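Local atomic coordinates of endoglucanase EG-II (Hypocrea jecorina, PDB entry 3QR3), a protein that hydrolyses internal beta-1,4-glucosidic bonds of cellulose as a fungal endoglucanase with a glycoside hydrolase family 5 catalytic domain. Residues A[66-77]-A[120-131]. Sequence-based numbering, arbitrary orientation.
Sequences WQYLVNNNLGGN and PTNAQFTSLWSQ
One face of the Trp66 indole is covered by helix 122-136: Leu128 CD2 sits over the five-membered ring in a CH-pi contact, 3.7 Å from its centroid, and Phe125 CD1 lies over the same face near the rim, 3.7 Å from Trp66 CH2, the ring planes inclined at 55°. At the edge, Gln124 O lies near the ring plane, 3.7 Å from Trp66 CZ2, and water 1 lies in plane, accepting from Trp66 NE1 and Gly75 N and donating to that carbonyl. The chi1 of -174° turns the indole toward the helix; Trp110 meets it edge-to-face. Replacing Trp66 with an alanine is likely to open a gap beneath Leu128 and Phe125 and cost water 1 one of its three partners. Leu74 CD2 lies across the Gln124 amide, whose OE1 accepts from Thr121 N; Gln124 N donates to Thr121 OG1 at the N-cap, completing a capping box. Farther along, Gln131 NE2 donates to Gly76 O (3.0 Å, 159°) and to Ser127 O, both close to its amide plane, while Gln131 OE1 accepts from Leu78 N. Helix 66-69 and its following loop thus join the TIM-barrel helix after strand 99-104 by apolar packing, with water 1 serving Gly75 N and Gln131 NE2 serving Gly76 O.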
loop_
_atom_site.group_PDB
_atom_site.type_symbol
_atom_site.label_atom_id
_atom_site.label_comp_id
_atom_site.label_asym_id
_atom_site.label_seq_id
_atom_site.Cartn_x
_atom_site.Cartn_y
_atom_site.Cartn_z
ATOM N N TRP A 66 -12.142 -1.239 4.580
ATOM C CA TRP A 66 -12.508 -1.966 5.793
ATOM C C TRP A 66 -13.988 -2.368 5.737
ATOM O O TRP A 66 -14.336 -3.526 5.964
ATOM C CB TRP A 66 -12.255 -1.055 6.992
ATOM C CG TRP A 66 -12.437 -1.646 8.348
ATOM C CD1 TRP A 66 -12.912 -2.888 8.674
ATOM C CD2 TRP A 66 -12.163 -0.981 9.580
ATOM N NE1 TRP A 66 -12.927 -3.039 10.049
ATOM C CE2 TRP A 66 -12.485 -1.875 10.624
ATOM C CE3 TRP A 66 -11.686 0.295 9.904
ATOM C CZ2 TRP A 66 -12.338 -1.534 11.970
ATOM C CZ3 TRP A 66 -11.541 0.631 11.238
ATOM C CH2 TRP A 66 -11.863 -0.283 12.255
ATOM N N GLN A 67 -14.847 -1.411 5.410
ATOM C CA GLN A 67 -16.294 -1.651 5.393
ATOM C C GLN A 67 -16.647 -2.777 4.440
ATOM O O GLN A 67 -17.570 -3.548 4.687
ATOM C CB GLN A 67 -17.069 -0.378 5.019
ATOM C CG GLN A 67 -17.066 0.693 6.120
ATOM C CD GLN A 67 -15.861 1.630 6.039
ATOM O OE1 GLN A 67 -14.770 1.240 5.594
ATOM N NE2 GLN A 67 -16.059 2.880 6.449
ATOM N N TYR A 68 -15.903 -2.876 3.346
ATOM C CA TYR A 68 -16.161 -3.923 2.371
ATOM C C TYR A 68 -15.917 -5.317 2.964
ATOM O O TYR A 68 -16.726 -6.234 2.792
ATOM C CB TYR A 68 -15.295 -3.741 1.116
ATOM C CG TYR A 68 -15.545 -4.837 0.118
ATOM C CD1 TYR A 68 -16.691 -4.835 -0.669
ATOM C CD2 TYR A 68 -14.659 -5.893 -0.012
ATOM C CE1 TYR A 68 -16.941 -5.846 -1.563
ATOM C CE2 TYR A 68 -14.893 -6.910 -0.910
ATOM C CZ TYR A 68 -16.037 -6.881 -1.680
ATOM O OH TYR A 68 -16.267 -7.900 -2.566
ATOM N N LEU A 69 -14.793 -5.475 3.656
ATOM C CA LEU A 69 -14.381 -6.791 4.138
ATOM C C LEU A 69 -15.339 -7.348 5.179
ATOM O O LEU A 69 -15.558 -8.555 5.243
ATOM C CB LEU A 69 -12.946 -6.760 4.690
ATOM C CG LEU A 69 -11.851 -6.573 3.630
ATOM C CD1 LEU A 69 -10.481 -6.536 4.274
ATOM C CD2 LEU A 69 -11.914 -7.659 2.550
ATOM N N VAL A 70 -15.910 -6.469 5.996
ATOM C CA VAL A 70 -16.839 -6.904 7.025
ATOM C C VAL A 70 -18.284 -6.572 6.646
ATOM O O VAL A 70 -19.179 -6.654 7.475
ATOM C CB VAL A 70 -16.506 -6.276 8.386
ATOM C CG1 VAL A 70 -15.152 -6.787 8.893
ATOM C CG2 VAL A 70 -16.522 -4.755 8.292
ATOM N N ASN A 71 -18.498 -6.205 5.386
ATOM C CA ASN A 71 -19.811 -5.755 4.920
ATOM C C ASN A 71 -20.502 -4.814 5.911
ATOM O O ASN A 71 -21.645 -5.051 6.317
ATOM C CB ASN A 71 -20.715 -6.951 4.584
ATOM C CG ASN A 71 -21.964 -6.547 3.786
ATOM O OD1 ASN A 71 -21.909 -5.685 2.914
ATOM N ND2 ASN A 71 -23.084 -7.194 4.077
ATOM N N ASN A 72 -19.806 -3.748 6.295
ATOM C CA ASN A 72 -20.354 -2.720 7.190
ATOM C C ASN A 72 -20.653 -3.151 8.626
ATOM O O ASN A 72 -21.231 -2.379 9.391
ATOM C CB ASN A 72 -21.586 -2.071 6.560
ATOM C CG ASN A 72 -21.265 -1.407 5.231
ATOM O OD1 ASN A 72 -20.473 -0.460 5.170
ATOM N ND2 ASN A 72 -21.870 -1.903 4.159
ATOM N N ASN A 73 -20.253 -4.369 8.995
ATOM C CA ASN A 73 -20.412 -4.853 10.365
ATOM C C ASN A 73 -19.160 -4.598 11.188
ATOM O O ASN A 73 -18.273 -5.447 11.249
ATOM C CB ASN A 73 -20.733 -6.350 10.368
ATOM C CG ASN A 73 -22.038 -6.669 9.661
ATOM O OD1 ASN A 73 -22.148 -7.675 8.968
ATOM N ND2 ASN A 73 -23.030 -5.813 9.834
ATOM N N LEU A 74 -19.092 -3.428 11.805
ATOM C CA LEU A 74 -17.916 -3.056 12.561
ATOM C C LEU A 74 -17.643 -4.088 13.651
ATOM O O LEU A 74 -18.519 -4.403 14.451
ATOM C CB LEU A 74 -18.096 -1.665 13.168
ATOM C CG LEU A 74 -16.911 -1.198 14.008
ATOM C CD1 LEU A 74 -15.639 -1.189 13.160
ATOM C CD2 LEU A 74 -17.183 0.181 14.604
ATOM N N GLY A 75 -16.426 -4.623 13.668
ATOM C CA GLY A 75 -16.029 -5.586 14.679
ATOM C C GLY A 75 -16.560 -6.983 14.402
ATOM O O GLY A 75 -16.341 -7.898 15.189
ATOM N N GLY A 76 -17.251 -7.155 13.281
ATOM C CA GLY A 76 -17.844 -8.445 12.953
ATOM C C GLY A 76 -16.925 -9.408 12.224
ATOM O O GLY A 76 -15.749 -9.119 11.999
ATOM N N ASN A 77 -17.457 -10.573 11.869
ATOM C CA ASN A 77 -16.702 -11.546 11.099
ATOM C C ASN A 77 -16.529 -11.031 9.676
ATOM O O ASN A 77 -17.375 -10.291 9.175
ATOM C CB ASN A 77 -17.418 -12.903 11.095
ATOM C CG ASN A 77 -17.483 -13.537 12.485
ATOM O OD1 ASN A 77 -16.641 -13.271 13.344
ATOM N ND2 ASN A 77 -18.488 -14.378 12.705
ATOM N N PRO A 120 -13.938 3.606 16.220
ATOM C CA PRO A 120 -13.841 2.206 16.656
ATOM C C PRO A 120 -12.817 2.031 17.781
ATOM O O PRO A 120 -11.885 2.816 17.875
ATOM C CB PRO A 120 -13.356 1.486 15.398
ATOM C CG PRO A 120 -13.843 2.340 14.272
ATOM C CD PRO A 120 -13.767 3.751 14.765
ATOM N N THR A 121 -13.002 1.028 18.630
ATOM C CA THR A 121 -12.041 0.738 19.691
ATOM C C THR A 121 -10.908 -0.041 19.074
ATOM O O THR A 121 -11.065 -0.567 17.966
ATOM C CB THR A 121 -12.653 -0.152 20.770
ATOM O OG1 THR A 121 -13.080 -1.386 20.170
ATOM C CG2 THR A 121 -13.845 0.550 21.433
ATOM N N ASN A 122 -9.775 -0.121 19.773
ATOM C CA ASN A 122 -8.652 -0.913 19.280
ATOM C C ASN A 122 -9.107 -2.338 19.000
ATOM O O ASN A 122 -8.699 -2.934 18.010
ATOM C CB ASN A 122 -7.468 -0.935 20.268
ATOM C CG ASN A 122 -6.664 0.359 20.261
ATOM O OD1 ASN A 122 -5.813 0.585 21.131
ATOM N ND2 ASN A 122 -6.928 1.212 19.286
ATOM N N ALA A 123 -9.957 -2.882 19.874
ATOM C CA ALA A 123 -10.408 -4.266 19.709
ATOM C C ALA A 123 -11.229 -4.467 18.432
ATOM O O ALA A 123 -11.194 -5.540 17.817
ATOM C CB ALA A 123 -11.197 -4.729 20.925
ATOM N N GLN A 124 -11.981 -3.451 18.030
ATOM C CA GLN A 124 -12.803 -3.590 16.827
ATOM C C GLN A 124 -11.921 -3.601 15.562
ATOM O O GLN A 124 -12.304 -4.146 14.528
ATOM C CB GLN A 124 -13.856 -2.486 16.765
ATOM C CG GLN A 124 -15.038 -2.694 17.728
ATOM C CD GLN A 124 -15.960 -1.488 17.799
ATOM O OE1 GLN A 124 -15.505 -0.344 17.831
ATOM N NE2 GLN A 124 -17.270 -1.741 17.827
ATOM N N PHE A 125 -10.738 -2.998 15.669
ATOM C CA PHE A 125 -9.782 -2.929 14.564
ATOM C C PHE A 125 -8.864 -4.148 14.572
ATOM O O PHE A 125 -8.575 -4.710 13.520
ATOM C CB PHE A 125 -8.989 -1.610 14.649
ATOM C CG PHE A 125 -7.974 -1.410 13.546
ATOM C CD1 PHE A 125 -8.333 -1.524 12.209
ATOM C CD2 PHE A 125 -6.669 -1.039 13.857
ATOM C CE1 PHE A 125 -7.388 -1.312 11.195
ATOM C CE2 PHE A 125 -5.725 -0.823 12.859
ATOM C CZ PHE A 125 -6.086 -0.960 11.527
ATOM N N THR A 126 -8.413 -4.570 15.753
ATOM C CA THR A 126 -7.517 -5.723 15.823
ATOM C C THR A 126 -8.297 -6.980 15.420
ATOM O O THR A 126 -7.742 -7.928 14.865
ATOM C CB THR A 126 -6.892 -5.922 17.233
ATOM O OG1 THR A 126 -7.929 -6.199 18.177
ATOM C CG2 THR A 126 -6.125 -4.677 17.683
ATOM N N SER A 127 -9.592 -6.982 15.713
ATOM C CA SER A 127 -10.473 -8.064 15.282
ATOM C C SER A 127 -10.447 -8.259 13.758
ATOM O O SER A 127 -10.489 -9.387 13.263
ATOM C CB SER A 127 -11.900 -7.788 15.746
ATOM O OG SER A 127 -12.831 -8.174 14.763
ATOM N N LEU A 128 -10.378 -7.157 13.019
ATOM C CA LEU A 128 -10.256 -7.238 11.566
ATOM C C LEU A 128 -8.929 -7.911 11.206
ATOM O O LEU A 128 -8.894 -8.885 10.461
ATOM C CB LEU A 128 -10.324 -5.843 10.945
ATOM C CG LEU A 128 -9.888 -5.753 9.481
ATOM C CD1 LEU A 128 -10.956 -6.366 8.584
ATOM C CD2 LEU A 128 -9.586 -4.297 9.081
ATOM N N TRP A 129 -7.839 -7.410 11.772
ATOM C CA TRP A 129 -6.520 -7.920 11.428
ATOM C C TRP A 129 -6.266 -9.334 11.942
ATOM O O TRP A 129 -5.541 -10.105 11.320
ATOM C CB TRP A 129 -5.422 -6.946 11.858
ATOM C CG TRP A 129 -5.232 -5.874 10.838
ATOM C CD1 TRP A 129 -5.527 -4.544 10.966
ATOM C CD2 TRP A 129 -4.746 -6.049 9.504
ATOM N NE1 TRP A 129 -5.231 -3.880 9.801
ATOM C CE2 TRP A 129 -4.749 -4.781 8.887
ATOM C CE3 TRP A 129 -4.299 -7.156 8.772
ATOM C CZ2 TRP A 129 -4.322 -4.587 7.568
ATOM C CZ3 TRP A 129 -3.877 -6.961 7.458
ATOM C CH2 TRP A 129 -3.894 -5.687 6.874
ATOM N N SER A 130 -6.880 -9.687 13.062
ATOM C CA SER A 130 -6.702 -11.030 13.602
ATOM C C SER A 130 -7.275 -12.049 12.612
ATOM O O SER A 130 -6.679 -13.097 12.346
ATOM C CB SER A 130 -7.383 -11.142 14.970
ATOM O OG SER A 130 -7.139 -12.401 15.557
ATOM N N GLN A 131 -8.430 -11.723 12.043
ATOM C CA GLN A 131 -9.058 -12.601 11.070
ATOM C C GLN A 131 -8.258 -12.718 9.779
ATOM O O GLN A 131 -8.085 -13.816 9.253
ATOM C CB GLN A 131 -10.479 -12.132 10.757
ATOM C CG GLN A 131 -11.418 -12.232 11.943
ATOM C CD GLN A 131 -12.790 -11.731 11.591
ATOM O OE1 GLN A 131 -13.581 -12.447 10.985
ATOM N NE2 GLN A 131 -13.078 -10.491 11.956
HETATM O O HOH W 1 -13.942 -4.823 12.430
HETATM O O HOH W 2 -13.696 -7.462 12.525
#